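PDB 6EUD: ATP-dependent RNA helicase HrpB from Escherichia coli, which hydrolyses ATP to ADP and phosphate as a DExH-box RNA helicase of the DEAH/RHA type that binds single-stranded RNA. Local coordinates for residues Ser358-Ser361 with Gly362-Met365; Pro384-Val387 with Asn388-Ala392. All coordinates share one frame; numbering follows the deposited sequence.

Interactions 1 and 2 are the N-terminal starts of two helices that follow each other in the chain, 361-370 and 386-398, and their centres lie about 9 Å apart. Both rest on main-chain bonds of the first turns. Interaction 1 is largely buried and adds polar side chains, with a carboxylate and a water tying the preceding loop to the helix. Interaction 2 is partly buried: two prolines lead in, its side-chain contacts are mostly apolar, and V386, V387 and L390 lie exposed. The two meet where L360 CD1 comes 3.5 Å from L389 CD2 and where A392 CB packs against L360, S361 and L364.

Interaction 1: residues Ser358-Ser361 with Gly362-Met365; sequences SDLS and GLLM
Just ahead of the turn in which L364 N bonds to L360 O, the carboxylate of D359 is the flat side-chain group. S361 OG donates to D359 OD1 over 2.8 Å from above the carboxylate plane, 46° out of it. S361 N reaches the same oxygen at 3.0 Å from its anti edge, close to the plane, so two donors of one residue grip OD1 from different directions. The main-chain bond makes an Asx turn that leads through the N-cap L360 into the first residue of the helix, and S361 OG, set between its own backbone N and carbonyl carbon (chi1 56°), is thereby brought over the carboxylate. A negative charge beside the N-terminal end of a helix would probably be favoured there. An alanine at S361 would keep the main-chain donor, but OD1 would lose its hydroxyl mate and the carboxylate would probably be freer to turn.

The helical bonds then begin: L364 N to L360 O at 2.8 Å, and M365 N to S361 O at 3.0 Å. Water 1 spans the start, donating to D359 O (2.7 Å) and accepting from L363 N (2.9 Å). Alongside, L360 and L363 point the same way and touch through their CD2 methyls, 3.9 Å apart.

L363 also packs on W380 and on L133 and L137 of helix 133-145, in the ATP-binding part of the chain. Facing helix 386-398, S361 meets L395 and M365 meets L396, so helix 361-370 has helix 133-145 on the side of L363 and helix 386-398 on the side of S361 and M365.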
loop_
_atom_site.group_PDB
_atom_site.type_symbol
_atom_site.label_atom_id
_atom_site.label_comp_id
_atom_site.label_asym_id
_atom_site.label_seq_id
_atom_site.Cartn_x
_atom_site.Cartn_y
_atom_site.Cartn_z
ATOM N N SER A 358 -3.052 -3.000 2.380
ATOM C CA SER A 358 -3.418 -2.405 3.669
ATOM C C SER A 358 -2.402 -1.435 4.297
ATOM O O SER A 358 -1.210 -1.428 3.976
ATOM C CB SER A 358 -3.726 -3.510 4.691
ATOM O OG SER A 358 -2.548 -4.143 5.140
ATOM N N ASP A 359 -2.941 -0.596 5.179
ATOM C CA ASP A 359 -2.192 0.244 6.112
ATOM C C ASP A 359 -1.119 -0.579 6.824
ATOM O O ASP A 359 -1.407 -1.619 7.403
ATOM C CB ASP A 359 -3.172 0.850 7.125
ATOM C CG ASP A 359 -2.619 2.072 7.861
ATOM O OD1 ASP A 359 -1.407 2.149 8.184
ATOM O OD2 ASP A 359 -3.441 2.965 8.123
ATOM N N LEU A 360 0.124 -0.133 6.784
ATOM C CA LEU A 360 1.188 -0.928 7.372
ATOM C C LEU A 360 1.793 -0.272 8.606
ATOM O O LEU A 360 2.841 -0.716 9.092
ATOM C CB LEU A 360 2.290 -1.185 6.336
ATOM C CG LEU A 360 1.900 -1.900 5.044
ATOM C CD1 LEU A 360 3.129 -2.104 4.179
ATOM C CD2 LEU A 360 1.216 -3.242 5.329
ATOM N N SER A 361 1.151 0.781 9.113
ATOM C CA SER A 361 1.662 1.443 10.309
ATOM C C SER A 361 1.707 0.477 11.514
ATOM O O SER A 361 2.675 0.487 12.272
ATOM C CB SER A 361 0.835 2.682 10.641
ATOM O OG SER A 361 -0.544 2.393 10.789
ATOM N N GLY A 362 0.683 -0.368 11.679
ATOM C CA GLY A 362 0.707 -1.378 12.724
ATOM C C GLY A 362 1.820 -2.406 12.519
ATOM O O GLY A 362 2.555 -2.736 13.454
ATOM N N LEU A 363 1.942 -2.909 11.289
ATOM C CA LEU A 363 2.958 -3.886 10.943
ATOM C C LEU A 363 4.355 -3.340 11.165
ATOM O O LEU A 363 5.236 -4.024 11.692
ATOM C CB LEU A 363 2.784 -4.322 9.492
ATOM C CG LEU A 363 3.900 -5.193 8.919
ATOM C CD1 LEU A 363 4.046 -6.461 9.737
ATOM C CD2 LEU A 363 3.540 -5.537 7.490
ATOM N N LEU A 364 4.557 -2.095 10.761
ATOM C CA LEU A 364 5.860 -1.460 10.904
ATOM C C LEU A 364 6.191 -1.309 12.387
ATOM O O LEU A 364 7.326 -1.518 12.813
ATOM C CB LEU A 364 5.868 -0.104 10.188
ATOM C CG LEU A 364 7.173 0.683 10.056
ATOM C CD1 LEU A 364 8.222 -0.190 9.386
ATOM C CD2 LEU A 364 6.949 1.975 9.261
ATOM N N MET A 365 5.179 -0.952 13.167
ATOM C CA MET A 365 5.321 -0.840 14.604
ATOM C C MET A 365 5.700 -2.201 15.195
ATOM O O MET A 365 6.563 -2.267 16.043
ATOM C CB MET A 365 4.022 -0.297 15.212
ATOM C CG MET A 365 4.016 -0.100 16.711
ATOM S SD MET A 365 5.032 1.270 17.229
ATOM C CE MET A 365 4.184 2.607 16.448
HETATM O O HOH W 1 -0.472 -2.606 9.792
#

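Interaction 2: residues Pro384-Val387 with Asn388-Ala392; sequences PPVV and NLLAA
P385 O takes the first main-chain bonds of the helix: L389 N at 3.0 Å, and a weak, bent one from N388 N at 3.2 Å. L390 N to V386 O (2.9 Å) and A391 N to V387 O (3.0 Å) continue the helical pattern. P385 is the N-cap residue, and its ring, like that of P384 before it, has no N-H to offer.

With helix 361-370 before it and the short strands 402-403 and 406-407 after it, helix 386-398 probably belongs to the winged-helix domain that follows the second RecA-like domain, as in other DEAH/RHA helicases.

Apolar contacts come next. L389 has CG anti to its carbonyl carbon (chi1 -72°), which turns the branch back over the lead-in, and both its methyls lie 3.8 Å from P384 CB. On the exposed side V386 and L390 run side by side, CG1 to CD2 at 3.7 Å.

The amide of N388 makes van der Waals contacts at its two ends: ND2 stands 4.0 Å from P385 CG, and OD1 lies 3.9 Å from V387 CG1. N388 and A391 both rest on F301 of strand 287-302.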
loop_
_atom_site.group_PDB
_atom_site.type_symbol
_atom_site.label_atom_id
_atom_site.label_comp_id
_atom_site.label_asym_id
_atom_site.label_seq_id
_atom_site.Cartn_x
_atom_site.Cartn_y
_atom_site.Cartn_z
ATOM N N PRO A 384 6.093 -6.502 1.791
ATOM C CA PRO A 384 5.280 -5.294 1.949
ATOM C C PRO A 384 5.667 -4.271 0.877
ATOM O O PRO A 384 6.860 -4.104 0.624
ATOM C CB PRO A 384 5.651 -4.787 3.351
ATOM C CG PRO A 384 6.263 -5.928 4.046
ATOM C CD PRO A 384 6.880 -6.811 2.999
ATOM N N PRO A 385 4.679 -3.608 0.255
ATOM C CA PRO A 385 4.927 -2.634 -0.820
ATOM C C PRO A 385 5.669 -1.403 -0.309
ATOM O O PRO A 385 5.309 -0.866 0.742
ATOM C CB PRO A 385 3.523 -2.244 -1.290
ATOM C CG PRO A 385 2.606 -3.320 -0.746
ATOM C CD PRO A 385 3.243 -3.798 0.521
ATOM N N VAL A 386 6.676 -0.962 -1.057
ATOM C CA VAL A 386 7.521 0.168 -0.682
ATOM C C VAL A 386 6.704 1.423 -0.397
ATOM O O VAL A 386 6.901 2.077 0.625
ATOM C CB VAL A 386 8.553 0.468 -1.794
ATOM C CG1 VAL A 386 9.506 1.591 -1.376
ATOM C CG2 VAL A 386 9.328 -0.789 -2.127
ATOM N N VAL A 387 5.782 1.741 -1.300
ATOM C CA VAL A 387 4.890 2.893 -1.167
ATOM C C VAL A 387 4.119 2.932 0.153
ATOM O O VAL A 387 3.996 3.987 0.769
ATOM C CB VAL A 387 3.861 2.921 -2.340
ATOM C CG1 VAL A 387 2.730 3.941 -2.091
ATOM C CG2 VAL A 387 4.577 3.200 -3.632
ATOM N N ASN A 388 3.581 1.793 0.575
ATOM C CA ASN A 388 2.803 1.745 1.808
ATOM C C ASN A 388 3.691 1.723 3.064
ATOM O O ASN A 388 3.274 2.186 4.134
ATOM C CB ASN A 388 1.871 0.545 1.785
ATOM C CG ASN A 388 0.782 0.683 0.730
ATOM O OD1 ASN A 388 0.535 1.781 0.233
ATOM N ND2 ASN A 388 0.120 -0.420 0.400
ATOM N N LEU A 389 4.919 1.219 2.922
ATOM C CA LEU A 389 5.874 1.244 4.019
ATOM C C LEU A 389 6.318 2.671 4.261
ATOM O O LEU A 389 6.442 3.105 5.409
ATOM C CB LEU A 389 7.079 0.361 3.721
ATOM C CG LEU A 389 6.821 -1.145 3.770
ATOM C CD1 LEU A 389 8.038 -1.894 3.260
ATOM C CD2 LEU A 389 6.478 -1.592 5.194
ATOM N N LEU A 390 6.554 3.397 3.170
ATOM C CA LEU A 390 6.909 4.812 3.239
ATOM C C LEU A 390 5.784 5.614 3.860
ATOM O O LEU A 390 6.030 6.462 4.705
ATOM C CB LEU A 390 7.234 5.369 1.849
ATOM C CG LEU A 390 8.712 5.422 1.466
ATOM C CD1 LEU A 390 9.469 6.375 2.395
ATOM C CD2 LEU A 390 9.367 4.031 1.458
ATOM N N ALA A 391 4.546 5.360 3.435
ATOM C CA ALA A 391 3.395 6.032 4.044
ATOM C C ALA A 391 3.329 5.694 5.527
ATOM O O ALA A 391 3.116 6.587 6.341
ATOM C CB ALA A 391 2.090 5.653 3.341
ATOM N N ALA A 392 3.539 4.420 5.877
ATOM C CA ALA A 392 3.607 4.011 7.287
ATOM C C ALA A 392 4.704 4.756 8.077
ATOM O O ALA A 392 4.446 5.301 9.158
ATOM C CB ALA A 392 3.814 2.507 7.389
#